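Local coordinates for glycoside Hydrolase (Bacteroides uniformis, PDB 5T9X), which probably hydrolyses agarose or related red-algal galactans, as a family 16 glycoside hydrolase with a beta-sandwich fold from a human gut bacterium, at residues A166-A171 with N327-D332; M175-W180 with I301-Q306; D191-Y196 with H252-Y257. All blocks are in the same frame, centred on the assembly; numbering follows the deposited sequence.

Contact 1: residues A166-A171 with N327-D332; sequences AYAKIA and NTFLVD. With NA (sodium ion), chain D.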
loop_
_atom_site.group_PDB
_atom_site.type_symbol
_atom_site.label_atom_id
_atom_site.label_comp_id
_atom_site.label_asym_id
_atom_site.label_seq_id
_atom_site.Cartn_x
_atom_site.Cartn_y
_atom_site.Cartn_z
ATOM N N ALA A 166 5.378 0.464 -7.405
ATOM C CA ALA A 166 5.581 -0.934 -7.057
ATOM C C ALA A 166 5.106 -1.832 -8.185
ATOM O O ALA A 166 4.245 -1.459 -8.957
ATOM C CB ALA A 166 4.877 -1.287 -5.768
ATOM N N TYR A 167 5.752 -2.991 -8.286
ATOM C CA TYR A 167 5.368 -4.077 -9.179
ATOM C C TYR A 167 4.974 -5.219 -8.243
ATOM O O TYR A 167 5.826 -5.774 -7.504
ATOM C CB TYR A 167 6.557 -4.489 -10.059
ATOM C CG TYR A 167 6.239 -5.369 -11.247
ATOM C CD1 TYR A 167 5.203 -5.041 -12.106
ATOM C CD2 TYR A 167 7.031 -6.477 -11.567
ATOM C CE1 TYR A 167 4.927 -5.800 -13.226
ATOM C CE2 TYR A 167 6.756 -7.259 -12.688
ATOM C CZ TYR A 167 5.702 -6.903 -13.522
ATOM O OH TYR A 167 5.356 -7.619 -14.646
ATOM N N ALA A 168 3.679 -5.523 -8.233
ATOM C CA ALA A 168 3.106 -6.305 -7.160
ATOM C C ALA A 168 1.980 -7.187 -7.630
ATOM O O ALA A 168 1.248 -6.868 -8.589
ATOM C CB ALA A 168 2.583 -5.366 -6.109
ATOM N N LYS A 169 1.815 -8.277 -6.911
ATOM C CA LYS A 169 0.740 -9.211 -7.160
ATOM C C LYS A 169 -0.156 -9.252 -5.929
ATOM O O LYS A 169 0.194 -9.835 -4.897
ATOM C CB LYS A 169 1.311 -10.588 -7.472
ATOM C CG LYS A 169 0.285 -11.619 -7.874
ATOM C CD LYS A 169 1.018 -12.856 -8.369
ATOM C CE LYS A 169 0.183 -13.732 -9.276
ATOM N NZ LYS A 169 -0.871 -14.376 -8.456
ATOM N N ILE A 170 -1.330 -8.657 -6.073
ATOM C CA ILE A 170 -2.269 -8.517 -4.982
ATOM C C ILE A 170 -2.712 -9.896 -4.490
ATOM O O ILE A 170 -2.984 -10.797 -5.288
ATOM C CB ILE A 170 -3.462 -7.680 -5.445
ATOM C CG1 ILE A 170 -3.027 -6.214 -5.579
ATOM C CG2 ILE A 170 -4.638 -7.807 -4.496
ATOM C CD1 ILE A 170 -3.865 -5.430 -6.557
ATOM N N ALA A 171 -2.786 -10.058 -3.175
ATOM C CA ALA A 171 -3.098 -11.358 -2.618
ATOM C C ALA A 171 -4.514 -11.792 -2.985
ATOM O O ALA A 171 -5.424 -10.983 -2.983
ATOM C CB ALA A 171 -2.928 -11.348 -1.108
ATOM N N ASN A 327 -2.781 -16.199 0.448
ATOM C CA ASN A 327 -2.759 -15.159 1.469
ATOM C C ASN A 327 -1.375 -14.583 1.647
ATOM O O ASN A 327 -1.042 -14.086 2.711
ATOM C CB ASN A 327 -3.341 -15.696 2.773
ATOM C CG ASN A 327 -4.780 -16.158 2.609
ATOM O OD1 ASN A 327 -5.700 -15.352 2.526
ATOM N ND2 ASN A 327 -4.975 -17.451 2.541
ATOM N N THR A 328 -0.589 -14.630 0.573
ATOM C CA THR A 328 0.729 -14.042 0.520
ATOM C C THR A 328 0.688 -12.890 -0.498
ATOM O O THR A 328 0.343 -13.094 -1.651
ATOM C CB THR A 328 1.763 -15.119 0.145
ATOM O OG1 THR A 328 1.872 -16.067 1.216
ATOM C CG2 THR A 328 3.123 -14.524 -0.086
ATOM N N PHE A 329 1.013 -11.679 -0.052
ATOM C CA PHE A 329 1.212 -10.513 -0.939
ATOM C C PHE A 329 2.672 -10.508 -1.383
ATOM O O PHE A 329 3.567 -10.716 -0.543
ATOM C CB PHE A 329 0.864 -9.239 -0.155
ATOM C CG PHE A 329 0.909 -7.967 -0.944
ATOM C CD1 PHE A 329 0.592 -7.921 -2.279
ATOM C CD2 PHE A 329 1.209 -6.775 -0.295
ATOM C CE1 PHE A 329 0.628 -6.729 -2.983
ATOM C CE2 PHE A 329 1.236 -5.567 -0.974
ATOM C CZ PHE A 329 0.949 -5.542 -2.327
ATOM N N LEU A 330 2.892 -10.303 -2.687
ATOM C CA LEU A 330 4.226 -10.359 -3.327
ATOM C C LEU A 330 4.550 -9.035 -3.964
ATOM O O LEU A 330 3.743 -8.505 -4.725
ATOM C CB LEU A 330 4.267 -11.399 -4.445
ATOM C CG LEU A 330 4.000 -12.850 -4.042
ATOM C CD1 LEU A 330 3.944 -13.813 -5.226
ATOM C CD2 LEU A 330 5.051 -13.293 -3.030
ATOM N N VAL A 331 5.726 -8.500 -3.661
ATOM C CA VAL A 331 6.218 -7.321 -4.329
ATOM C C VAL A 331 7.576 -7.664 -4.881
ATOM O O VAL A 331 8.518 -7.970 -4.134
ATOM C CB VAL A 331 6.312 -6.122 -3.388
ATOM C CG1 VAL A 331 7.015 -4.955 -4.078
ATOM C CG2 VAL A 331 4.914 -5.711 -2.943
ATOM N N ASP A 332 7.655 -7.595 -6.203
ATOM C CA ASP A 332 8.825 -8.000 -6.973
ATOM C C ASP A 332 9.845 -6.902 -6.885
ATOM O O ASP A 332 11.035 -7.159 -6.767
ATOM C CB ASP A 332 8.391 -8.224 -8.430
ATOM C CG ASP A 332 9.498 -8.766 -9.336
ATOM O OD1 ASP A 332 10.655 -9.043 -8.896
ATOM O OD2 ASP A 332 9.182 -8.876 -10.542
HETATM NA NA NA D . 12.524 -8.730 -7.797
HETATM O O HOH W 1 0.045 -12.398 -4.299
#
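Y167 and D332 both hold CG trans to the backbone N, with chi1 at -166° and -175°. Strands 166-169 and 329-332 are antiparallel neighbours in one sheet of the GH16 beta-sandwich. The two side chains therefore run alongside each other and point the same way. D332 OD2 comes to the edge of the Y167 ring, 3.4 Å from Y167 CD2. D332 N donates to Y167 O at 2.9 Å. K169 N donates to L330 O at 2.9 Å, almost straight at the hydrogen (170°). A168 and V331 form the non-hydrogen-bonded pair between these bonds, and their side chains face the second sheet. V331 CG2 sits 3.9 Å from A168 CB. F329 lies on the same buried side and packs on strands 176-182 and 298-304. F329 CD1, at the ring edge, lies 3.3 Å from K169 O. Past the last bridge, where the strands part, a water lies within hydrogen-bonding distance of K169 O and T328 O. At the other end D332 belongs to a sodium site completed by E51, D75, N77 and G118. D332 grips the ion twice, through its backbone O at 2.4 Å and through OD1 at 2.2 Å.

Contact 2: residues M175-W180 with I301-Q306; sequences MASDVW and INMEDQ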
loop_
_atom_site.group_PDB
_atom_site.type_symbol
_atom_site.label_atom_id
_atom_site.label_comp_id
_atom_site.label_asym_id
_atom_site.label_seq_id
_atom_site.Cartn_x
_atom_site.Cartn_y
_atom_site.Cartn_z
ATOM N N MET A 175 -8.050 -10.235 2.864
ATOM C CA MET A 175 -7.090 -9.267 3.402
ATOM C C MET A 175 -6.804 -8.157 2.399
ATOM O O MET A 175 -6.765 -8.395 1.196
ATOM C CB MET A 175 -5.755 -9.957 3.685
ATOM C CG MET A 175 -5.778 -11.097 4.705
ATOM S SD MET A 175 -5.994 -10.461 6.372
ATOM C CE MET A 175 -4.341 -9.854 6.707
ATOM N N ALA A 176 -6.561 -6.958 2.908
ATOM C CA ALA A 176 -6.040 -5.869 2.098
ATOM C C ALA A 176 -4.571 -6.124 1.783
ATOM O O ALA A 176 -3.830 -6.551 2.657
ATOM C CB ALA A 176 -6.184 -4.554 2.833
ATOM N N SER A 177 -4.185 -5.887 0.531
ATOM C CA SER A 177 -2.771 -5.803 0.116
ATOM C C SER A 177 -2.458 -4.322 -0.123
ATOM O O SER A 177 -3.190 -3.656 -0.878
ATOM C CB SER A 177 -2.556 -6.587 -1.170
ATOM O OG SER A 177 -2.961 -7.943 -1.048
ATOM N N ASP A 178 -1.431 -3.792 0.555
ATOM C CA ASP A 178 -1.206 -2.335 0.627
ATOM C C ASP A 178 0.230 -1.911 0.387
ATOM O O ASP A 178 1.171 -2.454 1.002
ATOM C CB ASP A 178 -1.553 -1.775 2.015
ATOM C CG ASP A 178 -3.012 -2.004 2.429
ATOM O OD1 ASP A 178 -3.952 -1.580 1.702
ATOM O OD2 ASP A 178 -3.213 -2.591 3.512
ATOM N N VAL A 179 0.365 -0.879 -0.442
ATOM C CA VAL A 179 1.613 -0.116 -0.601
ATOM C C VAL A 179 1.259 1.347 -0.429
ATOM O O VAL A 179 0.425 1.853 -1.168
ATOM C CB VAL A 179 2.255 -0.339 -1.988
ATOM C CG1 VAL A 179 3.552 0.451 -2.134
ATOM C CG2 VAL A 179 2.537 -1.811 -2.178
ATOM N N TRP A 180 1.883 2.032 0.538
ATOM C CA TRP A 180 1.442 3.394 0.912
ATOM C C TRP A 180 2.471 4.213 1.661
ATOM O O TRP A 180 3.519 3.729 2.043
ATOM C CB TRP A 180 0.117 3.342 1.689
ATOM C CG TRP A 180 0.128 2.506 2.931
ATOM C CD1 TRP A 180 0.337 1.169 3.016
ATOM C CD2 TRP A 180 -0.149 2.952 4.266
ATOM N NE1 TRP A 180 0.252 0.744 4.335
ATOM C CE2 TRP A 180 -0.074 1.814 5.120
ATOM C CE3 TRP A 180 -0.440 4.189 4.822
ATOM C CZ2 TRP A 180 -0.283 1.886 6.522
ATOM C CZ3 TRP A 180 -0.665 4.272 6.221
ATOM C CH2 TRP A 180 -0.574 3.120 7.052
ATOM N N ILE A 301 4.612 -1.106 3.285
ATOM C CA ILE A 301 4.081 -2.197 2.516
ATOM C C ILE A 301 3.525 -3.157 3.545
ATOM O O ILE A 301 4.274 -3.568 4.450
ATOM C CB ILE A 301 5.194 -2.896 1.693
ATOM C CG1 ILE A 301 5.939 -1.893 0.812
ATOM C CG2 ILE A 301 4.609 -4.006 0.826
ATOM C CD1 ILE A 301 7.180 -2.451 0.141
ATOM N N ASN A 302 2.253 -3.538 3.428
ATOM C CA ASN A 302 1.706 -4.515 4.372
ATOM C C ASN A 302 0.506 -5.295 3.878
ATOM O O ASN A 302 0.010 -5.066 2.773
ATOM C CB ASN A 302 1.371 -3.798 5.685
ATOM C CG ASN A 302 0.169 -2.849 5.584
ATOM O OD1 ASN A 302 -0.703 -3.008 4.760
ATOM N ND2 ASN A 302 0.096 -1.900 6.501
ATOM N N MET A 303 0.019 -6.202 4.716
ATOM C CA MET A 303 -1.385 -6.593 4.634
ATOM C C MET A 303 -2.143 -6.234 5.916
ATOM O O MET A 303 -1.556 -6.107 6.983
ATOM C CB MET A 303 -1.536 -8.065 4.321
ATOM C CG MET A 303 -0.834 -8.567 3.068
ATOM S SD MET A 303 -0.932 -10.393 2.904
ATOM C CE MET A 303 -2.585 -10.528 2.267
ATOM N N GLU A 304 -3.455 -6.067 5.784
ATOM C CA GLU A 304 -4.339 -5.686 6.882
ATOM C C GLU A 304 -5.627 -6.501 6.792
ATOM O O GLU A 304 -6.195 -6.649 5.724
ATOM C CB GLU A 304 -4.701 -4.189 6.807
ATOM C CG GLU A 304 -3.537 -3.234 7.023
ATOM C CD GLU A 304 -3.862 -1.741 6.846
ATOM O OE1 GLU A 304 -5.042 -1.373 6.569
ATOM O OE2 GLU A 304 -2.900 -0.918 6.976
ATOM N N ASP A 305 -6.071 -7.037 7.925
ATOM C CA ASP A 305 -7.458 -7.476 8.106
ATOM C C ASP A 305 -8.224 -6.286 8.665
ATOM O O ASP A 305 -8.276 -6.087 9.881
ATOM C CB ASP A 305 -7.524 -8.645 9.090
ATOM C CG ASP A 305 -8.811 -9.403 9.009
ATOM O OD1 ASP A 305 -9.752 -8.957 8.295
ATOM O OD2 ASP A 305 -8.850 -10.469 9.656
ATOM N N GLN A 306 -8.778 -5.478 7.769
ATOM C CA GLN A 306 -9.288 -4.161 8.142
ATOM C C GLN A 306 -10.585 -4.266 8.916
ATOM O O GLN A 306 -11.417 -5.096 8.583
ATOM C CB GLN A 306 -9.490 -3.306 6.908
ATOM C CG GLN A 306 -8.180 -2.844 6.298
ATOM C CD GLN A 306 -8.367 -2.148 4.965
ATOM O OE1 GLN A 306 -9.414 -2.255 4.333
ATOM N NE2 GLN A 306 -7.335 -1.449 4.519
#
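Q306 NE2 lies against A176 CB and is gripped by two carboxylates. It donates to E304 OE1 at 3.1 Å, in the plane of its own amide, and to OE2 of E194 on the next strand, while Q306 OE1 bonds to Y196 OH. The segments form an antiparallel pair in the sheet of the sandwich that carries the probable substrate cleft. Four backbone bonds link A176 with E304 and D178 with N302. The chi1 of N302 is 70°, which sets CG between the backbone N and the carbonyl carbon. In the modelled orientation N302 ND2 donates to E304 OE2 at 3.2 Å. N302 ND2 also lies 3.4 Å from W180 NE1, two donors and no hydrogen bond. N302 OD1 lies 2.8 Å from D178 OD2, two acceptors. The amide may be turned over, but would then lose its bond to E304. The opposite face is largely apolar. There V179 pairs with I301, and M303 CE comes within 3.5 Å of M175 CB. S177 is the polar exception, its OG bonded to A171 N. D178 OD2 and E304 OE1 lie 3.8 Å apart as like charges, which would probably favour donors such as Q306 NE2, or a bound cation.

Contact 3: residues D191-Y196 with H252-Y257; sequences DIIEAY and HRVGVY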
loop_
_atom_site.group_PDB
_atom_site.type_symbol
_atom_site.label_atom_id
_atom_site.label_comp_id
_atom_site.label_asym_id
_atom_site.label_seq_id
_atom_site.Cartn_x
_atom_site.Cartn_y
_atom_site.Cartn_z
ATOM N N ASP A 191 -1.864 6.816 -0.669
ATOM C CA ASP A 191 -2.039 5.376 -0.901
ATOM C C ASP A 191 -1.788 5.063 -2.334
ATOM O O ASP A 191 -2.488 5.574 -3.190
ATOM C CB ASP A 191 -3.437 4.917 -0.548
ATOM C CG ASP A 191 -3.793 5.246 0.863
ATOM O OD1 ASP A 191 -3.014 4.919 1.787
ATOM O OD2 ASP A 191 -4.842 5.878 1.042
ATOM N N ILE A 192 -0.806 4.205 -2.580
ATOM C CA ILE A 192 -0.465 3.789 -3.924
ATOM C C ILE A 192 -1.323 2.586 -4.360
ATOM O O ILE A 192 -2.001 2.618 -5.378
ATOM C CB ILE A 192 1.047 3.536 -4.030
ATOM C CG1 ILE A 192 1.783 4.825 -3.655
ATOM C CG2 ILE A 192 1.416 3.136 -5.450
ATOM C CD1 ILE A 192 3.279 4.705 -3.535
ATOM N N ILE A 193 -1.291 1.540 -3.566
ATOM C CA ILE A 193 -2.117 0.381 -3.753
ATOM C C ILE A 193 -2.865 0.125 -2.458
ATOM O O ILE A 193 -2.258 -0.052 -1.400
ATOM C CB ILE A 193 -1.289 -0.883 -4.066
ATOM C CG1 ILE A 193 -0.464 -0.691 -5.344
ATOM C CG2 ILE A 193 -2.226 -2.077 -4.251
ATOM C CD1 ILE A 193 0.397 -1.877 -5.761
ATOM N N GLU A 194 -4.186 0.094 -2.552
ATOM C CA GLU A 194 -5.017 -0.585 -1.542
ATOM C C GLU A 194 -6.011 -1.444 -2.332
ATOM O O GLU A 194 -6.729 -0.938 -3.182
ATOM C CB GLU A 194 -5.688 0.433 -0.618
ATOM C CG GLU A 194 -6.631 -0.167 0.406
ATOM C CD GLU A 194 -7.147 0.860 1.409
ATOM O OE1 GLU A 194 -7.651 1.927 0.979
ATOM O OE2 GLU A 194 -7.082 0.578 2.629
ATOM N N ALA A 195 -5.966 -2.752 -2.116
ATOM C CA ALA A 195 -6.736 -3.688 -2.932
ATOM C C ALA A 195 -7.125 -4.940 -2.159
ATOM O O ALA A 195 -6.430 -5.361 -1.227
ATOM C CB ALA A 195 -5.973 -4.053 -4.197
ATOM N N TYR A 196 -8.264 -5.497 -2.552
ATOM C CA TYR A 196 -8.787 -6.756 -2.006
ATOM C C TYR A 196 -8.902 -7.702 -3.195
ATOM O O TYR A 196 -9.630 -7.411 -4.149
ATOM C CB TYR A 196 -10.152 -6.514 -1.347
ATOM C CG TYR A 196 -10.111 -5.305 -0.456
ATOM C CD1 TYR A 196 -9.647 -5.407 0.842
ATOM C CD2 TYR A 196 -10.459 -4.057 -0.930
ATOM C CE1 TYR A 196 -9.568 -4.304 1.673
ATOM C CE2 TYR A 196 -10.377 -2.943 -0.110
ATOM C CZ TYR A 196 -9.936 -3.073 1.204
ATOM O OH TYR A 196 -9.832 -1.982 2.042
ATOM N N HIS A 252 1.429 -6.263 -11.470
ATOM C CA HIS A 252 1.098 -4.984 -12.128
ATOM C C HIS A 252 1.931 -3.878 -11.509
ATOM O O HIS A 252 2.255 -3.934 -10.319
ATOM C CB HIS A 252 -0.391 -4.659 -11.995
ATOM C CG HIS A 252 -1.262 -5.555 -12.791
ATOM N ND1 HIS A 252 -1.589 -5.298 -14.107
ATOM C CD2 HIS A 252 -1.871 -6.721 -12.471
ATOM C CE1 HIS A 252 -2.373 -6.258 -14.564
ATOM N NE2 HIS A 252 -2.559 -7.134 -13.591
ATOM N N ARG A 253 2.297 -2.908 -12.337
ATOM C CA ARG A 253 2.881 -1.678 -11.874
ATOM C C ARG A 253 1.772 -0.716 -11.439
ATOM O O ARG A 253 0.864 -0.427 -12.207
ATOM C CB ARG A 253 3.668 -1.009 -12.988
ATOM C CG ARG A 253 5.002 -1.648 -13.365
ATOM C CD ARG A 253 5.511 -0.923 -14.607
ATOM N NE ARG A 253 4.749 -1.355 -15.766
ATOM C CZ ARG A 253 4.563 -0.678 -16.895
ATOM N NH1 ARG A 253 5.042 0.536 -17.074
ATOM N NH2 ARG A 253 3.859 -1.253 -17.862
ATOM N N VAL A 254 1.855 -0.223 -10.212
ATOM C CA VAL A 254 1.075 0.917 -9.762
ATOM C C VAL A 254 2.018 1.914 -9.110
ATOM O O VAL A 254 2.766 1.562 -8.202
ATOM C CB VAL A 254 0.032 0.532 -8.707
ATOM C CG1 VAL A 254 -0.929 1.708 -8.473
ATOM C CG2 VAL A 254 -0.690 -0.738 -9.127
ATOM N N GLY A 255 1.978 3.159 -9.566
ATOM C CA GLY A 255 2.780 4.226 -8.974
ATOM C C GLY A 255 2.049 5.552 -8.844
ATOM O O GLY A 255 0.960 5.747 -9.413
ATOM N N VAL A 256 2.675 6.465 -8.095
ATOM C CA VAL A 256 2.177 7.809 -7.959
ATOM C C VAL A 256 3.309 8.801 -8.185
ATOM O O VAL A 256 4.436 8.602 -7.720
ATOM C CB VAL A 256 1.448 8.051 -6.596
ATOM C CG1 VAL A 256 2.388 7.947 -5.412
ATOM C CG2 VAL A 256 0.776 9.398 -6.590
ATOM N N TYR A 257 2.989 9.845 -8.940
ATOM C CA TYR A 257 3.804 11.015 -9.019
ATOM C C TYR A 257 3.226 12.029 -8.030
ATOM O O TYR A 257 2.172 12.628 -8.263
ATOM C CB TYR A 257 3.818 11.563 -10.444
ATOM C CG TYR A 257 4.754 12.729 -10.709
ATOM C CD1 TYR A 257 5.803 13.038 -9.856
ATOM C CD2 TYR A 257 4.624 13.474 -11.855
ATOM C CE1 TYR A 257 6.652 14.098 -10.114
ATOM C CE2 TYR A 257 5.476 14.541 -12.124
ATOM C CZ TYR A 257 6.487 14.837 -11.247
ATOM O OH TYR A 257 7.356 15.879 -11.468
#
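I192 reaches across to V254, G255 and V256, at the point where its own chain turns a corner. Its backbone takes phi/psi of -87/-55°, unlike the extended strand after it. The chi1 of -58° sends its two branches to different partners. I192 CG1 meets V256 CG1 at 3.6 Å, and these two side chains cross at about a right angle. I192 CG2 rests on the backbone of the other strand, 3.4 Å from V254 O and 3.9 Å from G255 CA. The backbone O of I192 in turn lies 3.4 Å from V254 CG1. I193 follows with its end leaning back to the same valine. I193 CG1 is 3.6 Å from V254 CB, and I193 CD1 is 3.7 Å from V254 CG2. V254 is thus wedged against both isoleucines. From E194 onward the chain leaves this interface. E194 turns to the polar side, where H216 and Q306 hold its carboxylate. No hydrogen bond joins the two segments. They belong to different sheets, and the contact is hydrophobic packing between them, with A168 and V164 of strand 162-169 beside the isoleucines. I192 and I193 both face V179, which makes a classic beta bulge. E189, D191 and E194 fit the bulged E-x-D-x-x-E signature of GH16 jelly-roll enzymes, so by family resemblance they are probably the active-site acids.

All three contacts are buried, but they occupy different levels of the sandwich. Contact 1 lies within one sheet and contact 2 within the other, each held by antiparallel backbone bonds. Contact 3 spans the two sheets, has no hydrogen bond between its segments and is made mainly of aliphatic contact. F329 of contact 1 packs on S177 and M303 of contact 2, so the interior side is shared. A166 and A168 bond to V254 and H252, which makes the strands of contacts 1 and 3 sheet neighbours. Contacts 2 and 3 meet on the polar side through Q306, E194 and Y196. Charged groups gather at the sodium end of contact 1 and on the probable cleft side, where the likely active-site acids of 191-196 lie next to contact 2.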